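Local coordinates for protein mycobacterium tuberculosis paralogous family 11 (Mycobacterium smegmatis, PDB 4Y9I) that probably uses the deazaflavin coenzyme F420 to catalyse electron transfer between the coenzyme and quinones, as in F420H(2)-dependent quinone reductases, at residues 1-13 and 24-38. Numbering follows the deposited sequence.
Sequences GVHVLDRPIVLFT and YVPLMRVEENGKYAM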
loop_
_atom_site.group_PDB
_atom_site.type_symbol
_atom_site.label_atom_id
_atom_site.label_comp_id
_atom_site.label_asym_id
_atom_site.label_seq_id
_atom_site.Cartn_x
_atom_site.Cartn_y
_atom_site.Cartn_z
ATOM N N GLY A 1 -12.766 -13.902 -0.678
ATOM C CA GLY A 1 -14.156 -13.984 -0.262
ATOM C C GLY A 1 -14.353 -12.909 0.789
ATOM O O GLY A 1 -13.831 -11.857 0.545
ATOM N N VAL A 2 -15.144 -13.108 1.843
ATOM C CA VAL A 2 -15.362 -11.979 2.743
ATOM C C VAL A 2 -14.314 -11.696 3.787
ATOM O O VAL A 2 -13.885 -12.509 4.483
ATOM C CB VAL A 2 -16.768 -11.378 2.927
ATOM C CG1 VAL A 2 -17.761 -12.191 2.153
ATOM C CG2 VAL A 2 -17.187 -11.326 4.400
ATOM N N HIS A 3 -13.847 -10.493 3.704
ATOM C CA HIS A 3 -12.861 -9.979 4.585
ATOM C C HIS A 3 -13.535 -9.111 5.567
ATOM O O HIS A 3 -14.398 -8.393 5.241
ATOM C CB HIS A 3 -11.832 -9.130 3.806
ATOM C CG HIS A 3 -10.907 -9.950 3.002
ATOM N ND1 HIS A 3 -11.263 -10.433 1.778
ATOM C CD2 HIS A 3 -9.667 -10.420 3.244
ATOM C CE1 HIS A 3 -10.289 -11.165 1.302
ATOM N NE2 HIS A 3 -9.309 -11.170 2.169
ATOM N N VAL A 4 -13.054 -9.209 6.796
ATOM C CA VAL A 4 -13.422 -8.397 7.889
ATOM C C VAL A 4 -12.271 -7.453 8.289
ATOM O O VAL A 4 -11.282 -7.876 8.776
ATOM C CB VAL A 4 -13.891 -9.218 9.069
ATOM C CG1 VAL A 4 -14.483 -8.341 10.113
ATOM C CG2 VAL A 4 -14.893 -10.250 8.653
ATOM N N LEU A 5 -12.475 -6.172 8.000
ATOM C CA LEU A 5 -11.442 -5.149 8.199
ATOM C C LEU A 5 -11.871 -4.128 9.234
ATOM O O LEU A 5 -12.976 -3.630 9.229
ATOM C CB LEU A 5 -11.114 -4.439 6.862
ATOM C CG LEU A 5 -10.074 -5.025 5.903
ATOM C CD1 LEU A 5 -8.712 -5.162 6.546
ATOM C CD2 LEU A 5 -10.498 -6.416 5.459
ATOM N N ASP A 6 -10.951 -3.790 10.152
ATOM C CA ASP A 6 -11.080 -2.726 11.081
ATOM C C ASP A 6 -9.741 -2.012 11.121
ATOM O O ASP A 6 -8.695 -2.625 10.874
ATOM C CB ASP A 6 -11.427 -3.201 12.472
ATOM C CG ASP A 6 -12.886 -3.671 12.593
ATOM O OD1 ASP A 6 -13.787 -2.811 12.435
ATOM O OD2 ASP A 6 -13.149 -4.895 12.739
ATOM N N ARG A 7 -9.830 -0.714 11.486
ATOM C CA ARG A 7 -8.594 0.062 11.805
ATOM C C ARG A 7 -7.855 -0.787 12.800
ATOM O O ARG A 7 -8.486 -1.339 13.689
ATOM C CB ARG A 7 -8.892 1.411 12.416
ATOM C CG ARG A 7 -9.719 2.215 11.469
ATOM C CD ARG A 7 -9.805 3.674 11.832
ATOM N NE ARG A 7 -10.723 4.337 10.930
ATOM C CZ ARG A 7 -11.091 5.599 11.024
ATOM N NH1 ARG A 7 -10.623 6.352 12.006
ATOM N NH2 ARG A 7 -11.968 6.077 10.138
ATOM N N PRO A 8 -6.531 -0.896 12.686
ATOM C CA PRO A 8 -5.623 -0.065 11.901
ATOM C C PRO A 8 -5.251 -0.573 10.512
ATOM O O PRO A 8 -4.238 -0.150 9.992
ATOM C CB PRO A 8 -4.376 -0.030 12.810
ATOM C CG PRO A 8 -4.292 -1.340 13.362
ATOM C CD PRO A 8 -5.745 -1.695 13.662
ATOM N N ILE A 9 -6.034 -1.517 9.968
ATOM C CA ILE A 9 -5.594 -2.191 8.728
ATOM C C ILE A 9 -6.609 -1.940 7.656
ATOM O O ILE A 9 -7.813 -1.877 7.928
ATOM C CB ILE A 9 -5.404 -3.709 9.029
ATOM C CG1 ILE A 9 -4.289 -3.882 10.105
ATOM C CG2 ILE A 9 -5.155 -4.531 7.760
ATOM C CD1 ILE A 9 -4.266 -5.284 10.698
ATOM N N VAL A 10 -6.165 -1.882 6.411
ATOM C CA VAL A 10 -7.047 -1.921 5.280
ATOM C C VAL A 10 -6.614 -3.024 4.282
ATOM O O VAL A 10 -5.510 -3.579 4.398
ATOM C CB VAL A 10 -7.099 -0.598 4.549
ATOM C CG1 VAL A 10 -7.686 0.479 5.449
ATOM C CG2 VAL A 10 -5.769 -0.243 3.974
ATOM N N LEU A 11 -7.535 -3.377 3.388
ATOM C CA LEU A 11 -7.256 -4.418 2.387
ATOM C C LEU A 11 -7.181 -3.878 0.976
ATOM O O LEU A 11 -8.095 -3.164 0.524
ATOM C CB LEU A 11 -8.396 -5.452 2.391
ATOM C CG LEU A 11 -8.164 -6.645 1.460
ATOM C CD1 LEU A 11 -7.166 -7.604 2.052
ATOM C CD2 LEU A 11 -9.469 -7.343 1.248
ATOM N N PHE A 12 -6.085 -4.209 0.307
ATOM C CA PHE A 12 -5.907 -3.861 -1.113
ATOM C C PHE A 12 -6.017 -5.093 -1.920
ATOM O O PHE A 12 -5.313 -6.080 -1.648
ATOM C CB PHE A 12 -4.554 -3.242 -1.309
ATOM C CG PHE A 12 -4.395 -1.905 -0.571
ATOM C CD1 PHE A 12 -4.882 -0.756 -1.164
ATOM C CD2 PHE A 12 -3.830 -1.841 0.673
ATOM C CE1 PHE A 12 -4.780 0.489 -0.529
ATOM C CE2 PHE A 12 -3.736 -0.602 1.318
ATOM C CZ PHE A 12 -4.254 0.572 0.738
ATOM N N THR A 13 -6.892 -5.092 -2.922
ATOM C CA THR A 13 -7.063 -6.246 -3.801
ATOM C C THR A 13 -6.431 -5.953 -5.136
ATOM O O THR A 13 -6.770 -4.955 -5.711
ATOM C CB THR A 13 -8.526 -6.643 -3.997
ATOM O OG1 THR A 13 -9.108 -6.890 -2.696
ATOM C CG2 THR A 13 -8.629 -7.902 -4.821
ATOM N N TYR A 24 -4.943 -10.700 -2.272
ATOM C CA TYR A 24 -5.494 -9.869 -1.206
ATOM C C TYR A 24 -4.335 -9.465 -0.290
ATOM O O TYR A 24 -3.668 -10.342 0.257
ATOM C CB TYR A 24 -6.572 -10.636 -0.481
ATOM C CG TYR A 24 -7.659 -11.098 -1.396
ATOM C CD1 TYR A 24 -8.680 -10.268 -1.815
ATOM C CD2 TYR A 24 -7.595 -12.412 -1.953
ATOM C CE1 TYR A 24 -9.658 -10.722 -2.732
ATOM C CE2 TYR A 24 -8.512 -12.835 -2.894
ATOM C CZ TYR A 24 -9.546 -12.021 -3.252
ATOM O OH TYR A 24 -10.518 -12.470 -4.161
ATOM N N VAL A 25 -4.107 -8.159 -0.164
ATOM C CA VAL A 25 -2.899 -7.614 0.466
ATOM C C VAL A 25 -3.371 -6.684 1.624
ATOM O O VAL A 25 -3.703 -5.521 1.403
ATOM C CB VAL A 25 -2.072 -6.837 -0.545
ATOM C CG1 VAL A 25 -0.792 -6.360 0.063
ATOM C CG2 VAL A 25 -1.812 -7.637 -1.802
ATOM N N PRO A 26 -3.415 -7.194 2.832
ATOM C CA PRO A 26 -3.705 -6.314 4.004
ATOM C C PRO A 26 -2.461 -5.510 4.318
ATOM O O PRO A 26 -1.336 -6.043 4.443
ATOM C CB PRO A 26 -4.061 -7.265 5.133
ATOM C CG PRO A 26 -3.947 -8.643 4.532
ATOM C CD PRO A 26 -3.171 -8.579 3.264
ATOM N N LEU A 27 -2.677 -4.205 4.533
ATOM C CA LEU A 27 -1.603 -3.315 4.878
ATOM C C LEU A 27 -2.069 -2.328 6.006
ATOM O O LEU A 27 -3.272 -2.025 6.077
ATOM C CB LEU A 27 -1.086 -2.501 3.690
ATOM C CG LEU A 27 -0.557 -3.271 2.482
ATOM C CD1 LEU A 27 -0.205 -2.324 1.381
ATOM C CD2 LEU A 27 0.696 -4.048 2.807
ATOM N N MET A 28 -1.085 -1.708 6.695
ATOM C CA MET A 28 -1.467 -0.649 7.619
ATOM C C MET A 28 -2.286 0.458 6.886
ATOM O O MET A 28 -1.915 0.887 5.755
ATOM C CB MET A 28 -0.244 -0.004 8.273
ATOM C CG MET A 28 0.613 -1.040 9.041
ATOM S SD MET A 28 -0.342 -1.815 10.401
ATOM C CE MET A 28 -0.665 -0.404 11.532
ATOM N N ARG A 29 -3.323 0.903 7.552
ATOM C CA ARG A 29 -4.150 2.025 7.077
ATOM C C ARG A 29 -3.369 3.349 7.181
ATOM O O ARG A 29 -2.966 3.785 8.288
ATOM C CB ARG A 29 -5.411 2.137 7.893
ATOM C CG ARG A 29 -6.385 3.207 7.423
ATOM C CD ARG A 29 -7.666 3.133 8.226
ATOM N NE ARG A 29 -8.671 4.081 7.787
ATOM C CZ ARG A 29 -8.660 5.380 8.076
ATOM N NH1 ARG A 29 -7.714 5.899 8.810
ATOM N NH2 ARG A 29 -9.621 6.173 7.633
ATOM N N VAL A 30 -3.186 3.950 6.019
ATOM C CA VAL A 30 -2.560 5.281 5.881
ATOM C C VAL A 30 -3.492 6.034 4.936
ATOM O O VAL A 30 -3.559 5.743 3.742
ATOM C CB VAL A 30 -1.167 5.176 5.302
ATOM C CG1 VAL A 30 -0.562 6.551 5.197
ATOM C CG2 VAL A 30 -0.308 4.238 6.165
ATOM N N GLU A 31 -4.290 6.956 5.479
ATOM C CA GLU A 31 -5.429 7.544 4.767
ATOM C C GLU A 31 -5.412 9.026 4.899
ATOM O O GLU A 31 -5.051 9.544 5.938
ATOM C CB GLU A 31 -6.776 6.929 5.232
ATOM C CG GLU A 31 -7.997 7.427 4.460
ATOM C CD GLU A 31 -8.604 8.730 4.940
ATOM O OE1 GLU A 31 -8.226 9.257 6.011
ATOM O OE2 GLU A 31 -9.469 9.186 4.185
ATOM N N GLU A 32 -5.850 9.726 3.842
ATOM C CA GLU A 32 -6.055 11.165 3.874
ATOM C C GLU A 32 -7.019 11.579 2.803
ATOM O O GLU A 32 -6.817 11.328 1.624
ATOM C CB GLU A 32 -4.741 11.906 3.719
ATOM C CG GLU A 32 -4.852 13.436 3.772
ATOM C CD GLU A 32 -3.476 14.082 3.647
ATOM O OE1 GLU A 32 -2.901 14.112 2.533
ATOM O OE2 GLU A 32 -2.996 14.519 4.713
ATOM N N ASN A 33 -8.092 12.202 3.245
ATOM C CA ASN A 33 -9.093 12.779 2.300
ATOM C C ASN A 33 -9.528 11.794 1.207
ATOM O O ASN A 33 -9.794 12.161 0.021
ATOM C CB ASN A 33 -8.610 14.116 1.758
ATOM C CG ASN A 33 -8.451 15.153 2.842
ATOM O OD1 ASN A 33 -9.186 15.104 3.830
ATOM N ND2 ASN A 33 -7.533 16.102 2.682
ATOM N N GLY A 34 -9.726 10.536 1.648
ATOM C CA GLY A 34 -10.252 9.484 0.809
ATOM C C GLY A 34 -9.283 8.743 -0.067
ATOM O O GLY A 34 -9.723 7.885 -0.864
ATOM N N LYS A 35 -8.002 9.115 0.020
ATOM C CA LYS A 35 -6.912 8.397 -0.638
ATOM C C LYS A 35 -6.131 7.602 0.367
ATOM O O LYS A 35 -6.062 7.935 1.572
ATOM C CB LYS A 35 -6.015 9.361 -1.432
ATOM C CG LYS A 35 -6.804 10.123 -2.514
ATOM C CD LYS A 35 -5.906 10.921 -3.476
ATOM C CE LYS A 35 -6.745 11.483 -4.669
ATOM N NZ LYS A 35 -5.841 12.058 -5.703
ATOM N N TYR A 36 -5.525 6.530 -0.114
ATOM C CA TYR A 36 -4.816 5.567 0.725
ATOM C C TYR A 36 -3.408 5.372 0.244
ATOM O O TYR A 36 -3.136 5.476 -1.004
ATOM C CB TYR A 36 -5.509 4.200 0.765
ATOM C CG TYR A 36 -6.867 4.215 1.462
ATOM C CD1 TYR A 36 -8.002 4.684 0.784
ATOM C CD2 TYR A 36 -6.996 3.914 2.811
ATOM C CE1 TYR A 36 -9.226 4.770 1.416
ATOM C CE2 TYR A 36 -8.231 3.977 3.446
ATOM C CZ TYR A 36 -9.343 4.454 2.755
ATOM O OH TYR A 36 -10.562 4.537 3.357
ATOM N N ALA A 37 -2.481 5.037 1.146
ATOM C CA ALA A 37 -1.150 4.628 0.737
ATOM C C ALA A 37 -0.850 3.139 0.962
ATOM O O ALA A 37 -1.257 2.564 1.990
ATOM C CB ALA A 37 -0.068 5.458 1.417
ATOM N N MET A 38 -0.137 2.523 0.020
ATOM C CA MET A 38 0.404 1.152 0.166
ATOM C C MET A 38 1.907 1.345 0.377
ATOM O O MET A 38 2.655 1.748 -0.573
ATOM C CB MET A 38 0.210 0.364 -1.098
ATOM C CG MET A 38 -1.269 0.186 -1.503
ATOM S SD MET A 38 -1.521 -0.721 -3.030
ATOM C CE MET A 38 -1.239 -2.355 -2.418
HETATM O O HOH W 1 -3.024 2.340 10.582
#
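Strands 9-13 and 24-28 run antiparallel, joined by paired backbone bonds between Val10 and Leu27 and between Phe12 and Val25, and continued just beyond the strand ends by Arg29 N donating to Pro8 O (2.8 Å). Phe12 makes much of the packing on the face it shares with Val10, Val25 and Leu27. Its side chain and that of Met38 overlap head to tail: Met38 CG sits over the ring centre, 3.5 Å from the Phe12 centroid, a CH-pi contact, while Met38 SD adds a Met-aromatic one over the same face. Tyr36 CB abuts the ring edge in plane, and Leu27 CD1 lies 3.7 Å from Phe12 CD2. Largely through this ring, strand 9-15 reaches across strand 22-32 to strand 35-39 inside the closed six-stranded antiparallel barrel, where Phe12 also touches Val61 and Val63. Near the cis-proline turn, the guanidinium groups of Arg7 and Arg29 stack with planes 20° apart and centres at 3.8 Å; Asp65, salt-bridged to Arg29 NE, probably eases the like-charge proximity. Val10 CG1 packs on the aliphatic stem of Arg29, 3.6 Å from Arg29 CG. On the other face of the hairpin, His3 CE1 lies over the Tyr24 ring, 3.6 Å from Tyr24 CD1, the two planes inclined at 34°.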